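Local atomic coordinates of putative capsular polysaccharide biosynthesis protein (Streptococcus pneumoniae serotype 4, PDB entry 6EWJ), a protein that probably acts as a pyridoxal-phosphate-dependent sugar aminotransferase in pneumococcal teichoic acid biosynthesis. Residues P16-E21 / L278-S283; I24-D29 / M270-L275; R48-L51 / K57-C60; T91-V96 / V174-H179; S200-K205 / T209-S214. One frame throughout, in Å; residues are numbered along the deposited sequence.

Overall arrangement
Contacts 1 and 2 both use helix 268-299: the loop 16-21 and then helix 21-31 lie along it, the two contact centres about 12 Å apart. Contact 3 joins helix 40-53 to strand 58-61 and touches both, through Arg-48. Along the chain the first segments of contacts 1 and 2 come first and their second segments last, with contacts 3, 4 and 5 falling between them in that order. Contacts 3, 4 and 5 all reach the seven-stranded mixed sheet, and contacts 4 and 5, with centres about 13 Å apart, meet at the cofactor site where His-179 touches Lys-205. The N-terminal segments are thus fastened to helix 268-299, which touches contact 5 through Met-270 and Thr-209.

Contact 1: P16-E21 / L278-S283; sequences PPDITE and LDRYPS
The backbones of loop 16-21 and helix segment 278-283 stay well apart, Thr-20 CA and Arg-280 CA being 10.0 Å from each other, and the side chain of Arg-280 spans the gap. Its first torsion sets CG anti to the carbonyl carbon (chi1 -68°), and a bend at chi3 (71°) turns the guanidinium onto the loop. The group grips Asp-18 end-on with two nitrogens, each taking a different atom. NH2 of Arg-280 gives a nearly straight bond (169°) to OD1 of Asp-18 at 2.9 Å, a salt bridge, while NH1 of Arg-280 donates to the backbone O of Asp-18 at 3.0 Å. Both acceptors lie close to the guanidinium plane, yet from their own side they are met from above the carboxylate and carbonyl planes. The carboxylate therefore stands steeply to the guanidinium, not coplanar with it as in a two-oxygen pairing. Over one face of the guanidinium sits the methyl of Thr-20, with CG2 3.5 Å from Arg-280 CZ. Thr-20 precedes helix 21-31 as its N-cap residue, and its OG1 is hydrogen-bonded to Glu-23. Glu-23 also forms a salt bridge with Arg-280 NH1, and the other Asp-18 oxygen, OD2, bonds to Thr-387. Ile-19 faces the other way and packs on Leu-31 of the second subunit. The carboxylates of Asp-18 and Glu-23 probably balance the guanidinium charge and fix its orientation, and its bonds tie the lead-in to helix 21-31 directly to helix 268-299 at the protein surface.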
# COMPACT_ATOMS: atom_id res chain seq x y z
N PRO A 16 -11.98 4.33 19.76
CA PRO A 16 -10.75 5.11 19.89
C PRO A 16 -9.59 4.18 20.06
O PRO A 16 -9.79 3.06 20.53
CB PRO A 16 -10.97 5.91 21.18
CG PRO A 16 -11.83 5.00 22.02
CD PRO A 16 -12.71 4.24 21.03
N PRO A 17 -8.37 4.62 19.69
CA PRO A 17 -7.22 3.78 19.82
C PRO A 17 -6.75 3.69 21.27
O PRO A 17 -6.92 4.64 22.04
CB PRO A 17 -6.18 4.51 18.94
CG PRO A 17 -6.49 5.94 19.14
CD PRO A 17 -8.01 5.98 19.22
N ASP A 18 -6.17 2.54 21.63
CA ASP A 18 -5.61 2.33 22.96
C ASP A 18 -4.09 2.25 22.82
O ASP A 18 -3.54 1.18 22.57
CB ASP A 18 -6.17 1.04 23.57
CG ASP A 18 -5.86 0.90 25.08
OD1 ASP A 18 -4.83 1.47 25.54
OD2 ASP A 18 -6.64 0.21 25.77
N ILE A 19 -3.45 3.41 22.89
CA ILE A 19 -2.00 3.52 22.73
C ILE A 19 -1.45 4.04 24.04
O ILE A 19 -1.96 5.02 24.58
CB ILE A 19 -1.64 4.51 21.59
CG1 ILE A 19 -2.38 4.18 20.28
CG2 ILE A 19 -0.14 4.59 21.40
CD1 ILE A 19 -2.05 2.82 19.67
N THR A 20 -0.38 3.41 24.54
CA THR A 20 0.26 3.80 25.79
C THR A 20 1.68 4.29 25.51
O THR A 20 2.18 4.20 24.37
CB THR A 20 0.34 2.63 26.79
OG1 THR A 20 1.23 1.62 26.29
CG2 THR A 20 -1.04 2.04 27.07
N GLU A 21 2.35 4.76 26.55
CA GLU A 21 3.75 5.18 26.40
C GLU A 21 4.70 4.09 25.86
O GLU A 21 5.72 4.43 25.26
CB GLU A 21 4.29 5.78 27.71
CG GLU A 21 3.64 7.12 28.09
CD GLU A 21 3.88 8.25 27.10
OE1 GLU A 21 5.00 8.34 26.53
OE2 GLU A 21 2.93 9.02 26.85
N LEU A 278 1.17 -6.67 20.84
CA LEU A 278 1.19 -8.10 21.00
C LEU A 278 1.53 -8.49 22.46
O LEU A 278 0.89 -9.36 23.00
CB LEU A 278 2.08 -8.79 19.97
CG LEU A 278 1.90 -10.32 19.94
CD1 LEU A 278 0.50 -10.75 19.53
CD2 LEU A 278 2.94 -10.91 18.99
N ASP A 279 2.46 -7.78 23.11
CA ASP A 279 2.73 -7.98 24.57
C ASP A 279 1.48 -7.68 25.40
O ASP A 279 1.09 -8.42 26.30
CB ASP A 279 3.81 -7.03 25.06
CG ASP A 279 5.17 -7.33 24.49
OD1 ASP A 279 5.37 -8.39 23.87
OD2 ASP A 279 6.04 -6.49 24.65
N ARG A 280 0.84 -6.57 25.03
CA ARG A 280 -0.39 -6.13 25.69
C ARG A 280 -1.63 -6.97 25.41
O ARG A 280 -2.59 -6.86 26.15
CB ARG A 280 -0.69 -4.66 25.30
CG ARG A 280 0.34 -3.70 25.88
CD ARG A 280 0.03 -2.29 25.46
NE ARG A 280 -1.16 -1.86 26.16
CZ ARG A 280 -2.05 -0.98 25.71
NH1 ARG A 280 -1.94 -0.41 24.51
NH2 ARG A 280 -3.09 -0.70 26.49
N TYR A 281 -1.60 -7.79 24.36
CA TYR A 281 -2.81 -8.39 23.80
C TYR A 281 -3.62 -9.35 24.72
O TYR A 281 -4.83 -9.18 24.80
CB TYR A 281 -2.55 -9.04 22.44
CG TYR A 281 -3.82 -9.10 21.56
CD1 TYR A 281 -4.56 -7.97 21.32
CD2 TYR A 281 -4.18 -10.29 20.93
CE1 TYR A 281 -5.72 -8.04 20.55
CE2 TYR A 281 -5.30 -10.38 20.16
CZ TYR A 281 -6.07 -9.24 19.95
OH TYR A 281 -7.17 -9.32 19.18
N PRO A 282 -2.96 -10.31 25.44
CA PRO A 282 -3.66 -11.05 26.50
C PRO A 282 -4.48 -10.15 27.43
O PRO A 282 -5.68 -10.39 27.56
CB PRO A 282 -2.52 -11.77 27.25
CG PRO A 282 -1.48 -11.96 26.20
CD PRO A 282 -1.55 -10.73 25.33
N SER A 283 -3.90 -9.07 27.98
CA SER A 283 -4.67 -8.15 28.87
C SER A 283 -5.83 -7.41 28.16
O SER A 283 -6.91 -7.19 28.74
CB SER A 283 -3.76 -7.11 29.54
OG SER A 283 -3.31 -6.18 28.60

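Contact 2: I24-D29 / M270-L275; sequences ITEVVD and MASLGL
Val-27 and Leu-273 make the apolar part of this helix pair, CG2 of the valine lying 3.6 Å from CD2 of the leucine. Next to them Ser-272 faces helix 21-31, where CG of Glu-26 packs against CB of Ser-272 at 3.6 Å. The glutamate stem reaches this place because its CG is anti to the backbone N (chi1 -167°), while the bend at chi2 turns the carboxylate off the serine. The carboxylate has a long, weak ion pair with Lys-41 of helix 40-53. Although Ser-272 OG comes within 3.3 Å of Glu-26 O, its hydrogen bonds are made with Thr-30 and with the carbonyl of Asp-268, one turn back on its own helix.

The helices that hold these groups run roughly antiparallel, with 145° between their directions, and their short segments approach to 8.2 Å. The small serine sits where the backbones are nearest, Val-27 CA and Ser-272 CA being 5.3 Å apart. Beyond this first shell, Val-27 packs on Val-27 of the second subunit and Met-270 on Met-270 of that subunit, which places the pair at the dimer interface.

The contact thus joins methyl packing to a serine whose buried hydroxyl is satisfied by polar partners, one of them, Thr-30, on the opposing helix; the bond to Thr-30 adds a directional link to what is otherwise van der Waals packing.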
# COMPACT_ATOMS: atom_id res chain seq x y z
N ILE A 24 4.77 4.30 22.20
CA ILE A 24 5.45 5.51 21.77
C ILE A 24 6.97 5.34 21.86
O ILE A 24 7.67 5.66 20.90
CB ILE A 24 4.96 6.73 22.56
CG1 ILE A 24 3.44 6.93 22.32
CG2 ILE A 24 5.74 7.97 22.15
CD1 ILE A 24 2.78 7.90 23.29
N THR A 25 7.45 4.74 22.96
CA THR A 25 8.88 4.50 23.13
C THR A 25 9.44 3.56 22.08
O THR A 25 10.52 3.79 21.57
CB THR A 25 9.19 3.99 24.53
N GLU A 26 8.69 2.50 21.75
CA GLU A 26 9.13 1.52 20.75
C GLU A 26 9.23 2.17 19.36
O GLU A 26 10.19 1.93 18.63
CB GLU A 26 8.19 0.32 20.71
CG GLU A 26 8.74 -0.88 19.94
CD GLU A 26 9.95 -1.47 20.60
OE1 GLU A 26 9.95 -1.59 21.83
OE2 GLU A 26 10.93 -1.81 19.90
N VAL A 27 8.25 3.01 19.03
CA VAL A 27 8.26 3.74 17.75
C VAL A 27 9.41 4.72 17.72
O VAL A 27 10.13 4.78 16.74
CB VAL A 27 6.89 4.43 17.49
CG1 VAL A 27 7.02 5.51 16.42
CG2 VAL A 27 5.86 3.40 17.06
N VAL A 28 9.62 5.44 18.83
CA VAL A 28 10.78 6.32 18.97
C VAL A 28 12.10 5.61 18.75
O VAL A 28 12.99 6.12 18.04
CB VAL A 28 10.77 7.03 20.32
N ASP A 29 12.23 4.41 19.32
CA ASP A 29 13.41 3.56 19.15
C ASP A 29 13.67 3.25 17.66
O ASP A 29 14.81 3.35 17.19
CB ASP A 29 13.26 2.25 19.94
CG ASP A 29 14.34 1.27 19.64
OD1 ASP A 29 14.20 0.43 18.74
OD2 ASP A 29 15.36 1.36 20.28
N MET A 270 5.30 0.91 12.04
CA MET A 270 4.07 0.12 12.31
C MET A 270 4.39 -1.15 13.09
O MET A 270 3.64 -1.53 14.04
CB MET A 270 3.39 -0.27 11.02
CG MET A 270 2.41 0.79 10.47
SD MET A 270 3.07 2.44 10.50
CE MET A 270 4.28 2.34 9.27
N ALA A 271 5.49 -1.86 12.71
CA ALA A 271 5.82 -3.12 13.42
C ALA A 271 6.10 -2.86 14.92
O ALA A 271 5.79 -3.70 15.79
CB ALA A 271 6.98 -3.87 12.77
N SER A 272 6.65 -1.67 15.21
CA SER A 272 6.95 -1.25 16.59
C SER A 272 5.66 -1.23 17.42
O SER A 272 5.61 -1.78 18.52
CB SER A 272 7.65 0.11 16.62
OG SER A 272 9.03 -0.01 16.28
N LEU A 273 4.62 -0.62 16.87
CA LEU A 273 3.32 -0.61 17.50
C LEU A 273 2.83 -2.02 17.72
O LEU A 273 2.36 -2.34 18.82
CB LEU A 273 2.32 0.19 16.65
CG LEU A 273 2.57 1.69 16.45
CD1 LEU A 273 1.50 2.23 15.46
CD2 LEU A 273 2.50 2.43 17.75
N GLY A 274 2.99 -2.86 16.71
CA GLY A 274 2.57 -4.24 16.75
C GLY A 274 3.23 -5.06 17.81
O GLY A 274 2.57 -5.83 18.49
N LEU A 275 4.53 -4.88 18.02
CA LEU A 275 5.26 -5.68 19.01
C LEU A 275 4.73 -5.45 20.42
O LEU A 275 4.60 -6.39 21.22
CB LEU A 275 6.75 -5.37 18.96
CG LEU A 275 7.51 -5.82 17.71
CD1 LEU A 275 8.91 -5.21 17.68
CD2 LEU A 275 7.61 -7.33 17.61

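Contact 3: R48-L51 / K57-C60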
# COMPACT_ATOMS: atom_id res chain seq x y z
N ARG A 48 6.84 -13.50 15.95
CA ARG A 48 5.98 -13.55 17.13
C ARG A 48 4.49 -13.83 16.79
O ARG A 48 3.82 -14.56 17.49
CB ARG A 48 6.13 -12.26 17.94
CG ARG A 48 7.52 -12.12 18.59
CD ARG A 48 7.60 -10.90 19.48
NE ARG A 48 6.55 -11.00 20.49
CZ ARG A 48 5.97 -9.98 21.14
NH1 ARG A 48 6.35 -8.72 20.93
NH2 ARG A 48 5.02 -10.25 22.03
N LEU A 49 4.01 -13.22 15.70
CA LEU A 49 2.64 -13.44 15.28
C LEU A 49 2.40 -14.90 14.85
O LEU A 49 1.35 -15.47 15.18
CB LEU A 49 2.27 -12.44 14.15
CG LEU A 49 1.95 -11.02 14.56
CD1 LEU A 49 1.70 -10.17 13.29
CD2 LEU A 49 0.73 -10.96 15.47
N SER A 50 3.37 -15.47 14.13
CA SER A 50 3.34 -16.89 13.70
C SER A 50 3.20 -17.85 14.89
O SER A 50 2.37 -18.74 14.89
CB SER A 50 4.57 -17.26 12.89
OG SER A 50 4.64 -16.56 11.67
N LEU A 51 3.98 -17.59 15.94
CA LEU A 51 3.84 -18.34 17.18
C LEU A 51 2.46 -18.16 17.80
O LEU A 51 1.83 -19.13 18.28
CB LEU A 51 4.92 -17.98 18.19
CG LEU A 51 6.33 -18.34 17.76
CD1 LEU A 51 7.32 -17.60 18.63
CD2 LEU A 51 6.62 -19.85 17.82
N LYS A 57 4.72 -19.26 9.16
CA LYS A 57 5.26 -17.99 8.69
C LYS A 57 4.14 -16.98 8.57
O LYS A 57 3.02 -17.36 8.26
CB LYS A 57 5.87 -18.13 7.30
CG LYS A 57 7.01 -19.10 7.12
CD LYS A 57 8.28 -18.70 7.85
CE LYS A 57 8.99 -17.52 7.21
NZ LYS A 57 10.42 -17.46 7.70
N THR A 58 4.47 -15.71 8.84
CA THR A 58 3.50 -14.61 8.65
C THR A 58 4.16 -13.51 7.79
O THR A 58 5.39 -13.28 7.90
CB THR A 58 3.07 -14.07 9.99
OG1 THR A 58 2.48 -15.15 10.73
CG2 THR A 58 2.07 -12.94 9.86
N VAL A 59 3.36 -12.90 6.93
CA VAL A 59 3.80 -11.80 6.04
C VAL A 59 3.05 -10.56 6.49
O VAL A 59 1.82 -10.50 6.39
CB VAL A 59 3.49 -12.09 4.58
CG1 VAL A 59 3.96 -10.91 3.70
CG2 VAL A 59 4.12 -13.38 4.16
N CYS A 60 3.77 -9.63 7.09
CA CYS A 60 3.17 -8.43 7.63
C CYS A 60 3.15 -7.41 6.50
O CYS A 60 4.14 -7.27 5.76
CB CYS A 60 3.96 -7.87 8.78
SG CYS A 60 3.54 -8.64 10.34
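Ser-50, on helix 40-53, turns its side chain onto segment 57-60. Its CB lies 3.7 Å from OG1 of Thr-58, and chi1 (-65°) sets OG anti to the carbonyl carbon, so that the hydroxyl leans over the backbone of that segment. There OG of Ser-50 comes within 2.7 Å of OG1 of Thr-58, a hydroxyl-to-hydroxyl hydrogen bond. The same Ser-50 oxygen is 3.0 Å from the backbone N of Thr-58, but the angle is too poor for a bond. Ser-50 OG is also hydrogen-bonded to the carbonyl of Glu-46, one turn back along the helix.

One residue earlier, Leu-49 supplies the apolar half: its CD1 touches SG of Cys-60 at 3.8 Å. That leucine also packs on Leu-278 of helix 268-299 and on Phe-201, while Thr-58 rests against strand 213-217, the neighbour of its own strand in the sheet.

The link between helix 40-53 and strand 58-61 therefore has two parts, a buried hydroxyl pair and a leucine-thiol contact. Each hydroxyl has a polar partner within the protein, which should offset the cost of burying them.

Contact 4: T91-V96 / V174-H179; sequences TASCSV and VSDSAH
Between segments 91-96 and 174-179 the contact rests on one hydrogen bond: OG of Ser-93 donates to OD2 of Asp-176 at 2.8 Å, meeting the oxygen nearly along its C-O axis. Asp-176 reaches across with CG anti to its backbone N (chi1 -179°), while Ser-93 has chi1 near -37°, which swings OG toward the carboxylate. The serine hydroxyl has a further hydrogen bond with OG1 of Thr-89, in the loop ahead of the helix.

The second carboxylate oxygen serves the local backbone. OD1 of Asp-176 accepts from N of Ala-178 at 3.0 Å, with an N-H...O angle of 159°, and closes an Asx turn on the way to His-179. On the other side of the strand, OG of Ser-177 and OG of Ser-175 are 2.7 Å apart, and each also bonds outside, Ser-177 to Ser-190 and Ser-175 to Glu-136. ND1 of His-179 is hydrogen-bonded to the backbone N of Ala-138.

Packing places the contact in the cofactor site. His-179, a pyridoxal phosphate-binding residue, although no cofactor is bound here, touches Lys-205 and Tyr-351. Ala-178 lies against Ser-200, and Ala-92 against Thr-65 of its own chain and His-238 of the second subunit.

Both oxygens of the buried Asp-176 are thus engaged, one by a helix residue and one by the turn. This would hold the carboxylate's orientation and help set the course of the backbone leading to His-179.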
# COMPACT_ATOMS: atom_id res chain seq x y z
N THR A 91 -17.09 -4.42 2.48
CA THR A 91 -16.74 -4.36 1.06
C THR A 91 -15.34 -4.96 0.72
O THR A 91 -15.19 -5.57 -0.35
CB THR A 91 -16.81 -2.93 0.48
OG1 THR A 91 -16.51 -2.98 -0.91
CG2 THR A 91 -15.88 -1.95 1.18
N ALA A 92 -14.35 -4.72 1.58
CA ALA A 92 -12.99 -5.17 1.35
C ALA A 92 -12.83 -6.71 1.16
O ALA A 92 -11.91 -7.12 0.43
CB ALA A 92 -12.11 -4.69 2.45
N SER A 93 -13.73 -7.52 1.73
CA SER A 93 -13.71 -8.97 1.49
C SER A 93 -13.96 -9.29 0.01
O SER A 93 -13.52 -10.33 -0.46
CB SER A 93 -14.75 -9.74 2.37
OG SER A 93 -14.89 -9.22 3.69
N CYS A 94 -14.70 -8.44 -0.67
CA CYS A 94 -15.16 -8.65 -2.02
C CYS A 94 -14.42 -7.88 -3.09
O CYS A 94 -14.21 -8.39 -4.21
CB CYS A 94 -16.65 -8.33 -2.08
SG CYS A 94 -17.47 -8.96 -3.58
N SER A 95 -14.08 -6.63 -2.78
CA SER A 95 -13.41 -5.76 -3.74
C SER A 95 -12.12 -6.36 -4.28
O SER A 95 -11.82 -6.20 -5.46
CB SER A 95 -13.07 -4.42 -3.10
OG SER A 95 -12.20 -4.57 -2.02
N VAL A 96 -11.41 -7.09 -3.46
CA VAL A 96 -10.16 -7.72 -3.92
C VAL A 96 -10.37 -8.76 -5.02
O VAL A 96 -9.48 -9.01 -5.81
CB VAL A 96 -9.34 -8.33 -2.74
CG1 VAL A 96 -8.97 -7.27 -1.69
CG2 VAL A 96 -10.05 -9.48 -2.10
N VAL A 174 -10.02 -19.26 2.43
CA VAL A 174 -9.24 -18.12 2.89
C VAL A 174 -10.07 -17.37 3.90
O VAL A 174 -11.07 -16.72 3.55
CB VAL A 174 -8.89 -17.19 1.74
CG1 VAL A 174 -8.18 -15.94 2.26
CG2 VAL A 174 -8.06 -17.94 0.71
N SER A 175 -9.62 -17.36 5.15
CA SER A 175 -10.31 -16.63 6.21
C SER A 175 -10.08 -15.12 6.15
O SER A 175 -8.91 -14.66 6.24
CB SER A 175 -9.83 -17.12 7.59
OG SER A 175 -10.40 -16.27 8.61
N ASP A 176 -11.17 -14.35 6.07
CA ASP A 176 -11.10 -12.95 6.44
C ASP A 176 -11.22 -12.79 7.93
O ASP A 176 -12.32 -12.72 8.48
CB ASP A 176 -12.14 -12.11 5.70
CG ASP A 176 -12.06 -10.64 6.07
OD1 ASP A 176 -11.27 -10.25 6.96
OD2 ASP A 176 -12.83 -9.83 5.48
N SER A 177 -10.05 -12.77 8.59
CA SER A 177 -9.93 -12.58 10.06
C SER A 177 -9.56 -11.15 10.47
O SER A 177 -8.87 -10.92 11.47
CB SER A 177 -8.92 -13.57 10.62
OG SER A 177 -9.50 -14.85 10.67
N ALA A 178 -10.05 -10.18 9.75
CA ALA A 178 -9.82 -8.81 10.13
C ALA A 178 -10.24 -8.60 11.61
O ALA A 178 -9.63 -7.83 12.31
CB ALA A 178 -10.53 -7.85 9.17
N HIS A 179 -11.35 -9.22 12.02
CA HIS A 179 -11.91 -9.01 13.32
C HIS A 179 -11.47 -10.05 14.33
O HIS A 179 -11.94 -10.02 15.46
CB HIS A 179 -13.44 -9.06 13.24
CG HIS A 179 -14.06 -8.06 12.32
ND1 HIS A 179 -15.41 -8.06 12.08
CD2 HIS A 179 -13.55 -7.02 11.63
CE1 HIS A 179 -15.71 -7.07 11.26
NE2 HIS A 179 -14.60 -6.41 10.96

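Contact 5: S200-K205 / T209-S214; sequences SFHAVK and TAEGGS
The pyridoxal phosphate site holds this hairpin-like pairing, which carries both Ser-200, a cofactor-binding residue, and Lys-205, the predicted attachment lysine, here without cofactor. Ser-200 and Gly-213 form an antiparallel, non-hydrogen-bonded bridge. Beyond it Phe-201 is gripped at both backbone ends: its N donates to O of Gly-212 at 2.8 Å, and its O accepts from N of Thr-209 at 2.8 Å. N of Ala-203 then bonds to O of Ala-210 at 2.8 Å, at a more bent angle (131°). Ala-203 lies within a type I beta turn running from His-202 to Lys-205, and Ser-200 OG accepts from the backbone N of His-202 in an ST turn.

Gly-213 lies over one face of the Phe-201 ring in a CH-pi contact, its CA 3.9 Å from the ring centroid, and OG1 of Thr-209 is at the ring edge. His-202 and Glu-211 run side by side with their planes 70° apart, CD2 of His-202 being 3.3 Å from OE1 of Glu-211. A water joins NE2 of His-202 to OE2 of Glu-211, which also hydrogen-bonds Thr-37 and forms a salt bridge with Lys-263, both of the second subunit.

The segments lie where antiparallel neighbours 196-200 and 213-217 of the central sheet are joined. Gly-213 pairs with Leu-61 of strand 58-61 on its other flank, the Phe-201 ring meets that of Phe-207, and Thr-209 rests on Met-270 of helix 268-299.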
# COMPACT_ATOMS: atom_id res chain seq x y z
N SER A 200 -6.21 -7.87 10.19
CA SER A 200 -6.21 -6.42 10.04
C SER A 200 -5.70 -5.86 11.35
O SER A 200 -6.17 -6.26 12.40
CB SER A 200 -7.60 -5.83 9.82
OG SER A 200 -7.57 -4.41 9.79
N PHE A 201 -4.84 -4.85 11.23
CA PHE A 201 -4.36 -4.07 12.35
C PHE A 201 -4.71 -2.60 12.15
O PHE A 201 -4.00 -1.69 12.63
CB PHE A 201 -2.81 -4.22 12.50
CG PHE A 201 -2.29 -5.61 12.32
CD1 PHE A 201 -2.93 -6.72 12.86
CD2 PHE A 201 -1.08 -5.80 11.71
CE1 PHE A 201 -2.40 -8.00 12.70
CE2 PHE A 201 -0.51 -7.08 11.60
CZ PHE A 201 -1.19 -8.17 12.06
N HIS A 202 -5.82 -2.34 11.45
CA HIS A 202 -6.32 -0.99 11.27
C HIS A 202 -6.58 -0.29 12.60
O HIS A 202 -6.83 -0.98 13.65
CB HIS A 202 -7.58 -1.03 10.40
CG HIS A 202 -8.15 0.32 10.10
ND1 HIS A 202 -9.15 0.90 10.85
CD2 HIS A 202 -7.87 1.20 9.11
CE1 HIS A 202 -9.44 2.09 10.36
NE2 HIS A 202 -8.66 2.31 9.32
N ALA A 203 -6.48 1.05 12.61
CA ALA A 203 -6.71 1.89 13.83
C ALA A 203 -7.84 1.46 14.77
O ALA A 203 -7.75 1.65 15.98
CB ALA A 203 -6.90 3.35 13.45
N VAL A 204 -8.92 0.90 14.21
CA VAL A 204 -10.12 0.59 14.94
C VAL A 204 -10.21 -0.90 15.37
O VAL A 204 -11.20 -1.29 15.98
CB VAL A 204 -11.43 1.04 14.20
CG1 VAL A 204 -11.32 2.48 13.72
CG2 VAL A 204 -11.82 0.13 13.03
N LYS A 205 -9.17 -1.70 15.07
CA LYS A 205 -9.20 -3.14 15.35
C LYS A 205 -8.66 -3.48 16.76
O LYS A 205 -8.15 -2.57 17.47
CB LYS A 205 -8.48 -3.91 14.23
CG LYS A 205 -9.43 -4.63 13.31
CD LYS A 205 -10.28 -3.65 12.55
CE LYS A 205 -11.24 -4.30 11.62
NZ LYS A 205 -12.02 -3.28 10.91
N THR A 209 -1.85 -1.30 14.39
CA THR A 209 -0.63 -0.57 14.01
C THR A 209 -1.01 0.69 13.26
O THR A 209 -0.23 1.14 12.42
CB THR A 209 0.32 -1.50 13.19
OG1 THR A 209 -0.30 -1.89 11.96
CG2 THR A 209 0.70 -2.71 13.97
N ALA A 210 -2.22 1.22 13.53
CA ALA A 210 -2.84 2.36 12.81
C ALA A 210 -3.30 1.97 11.38
O ALA A 210 -4.48 2.09 11.02
CB ALA A 210 -1.94 3.58 12.78
N GLU A 211 -2.36 1.54 10.55
CA GLU A 211 -2.68 0.81 9.33
C GLU A 211 -1.75 -0.41 9.30
O GLU A 211 -0.55 -0.30 9.56
CB GLU A 211 -2.51 1.67 8.06
CG GLU A 211 -3.48 2.86 7.95
CD GLU A 211 -4.91 2.49 7.58
OE1 GLU A 211 -5.19 1.31 7.24
OE2 GLU A 211 -5.77 3.38 7.63
N GLY A 212 -2.30 -1.56 8.96
CA GLY A 212 -1.50 -2.74 8.81
C GLY A 212 -2.36 -3.98 8.71
O GLY A 212 -3.59 -3.95 8.90
N GLY A 213 -1.71 -5.09 8.40
CA GLY A 213 -2.33 -6.37 8.43
C GLY A 213 -1.32 -7.41 8.08
O GLY A 213 -0.08 -7.14 7.99
N SER A 214 -1.82 -8.64 8.00
CA SER A 214 -0.97 -9.75 7.67
C SER A 214 -1.67 -10.83 6.89
O SER A 214 -2.89 -10.99 7.00
CB SER A 214 -0.33 -10.33 8.98
OG SER A 214 -1.31 -11.02 9.76
O HOH W 1 -6.59 -3.37 7.38
O HOH W 2 -8.85 3.97 7.26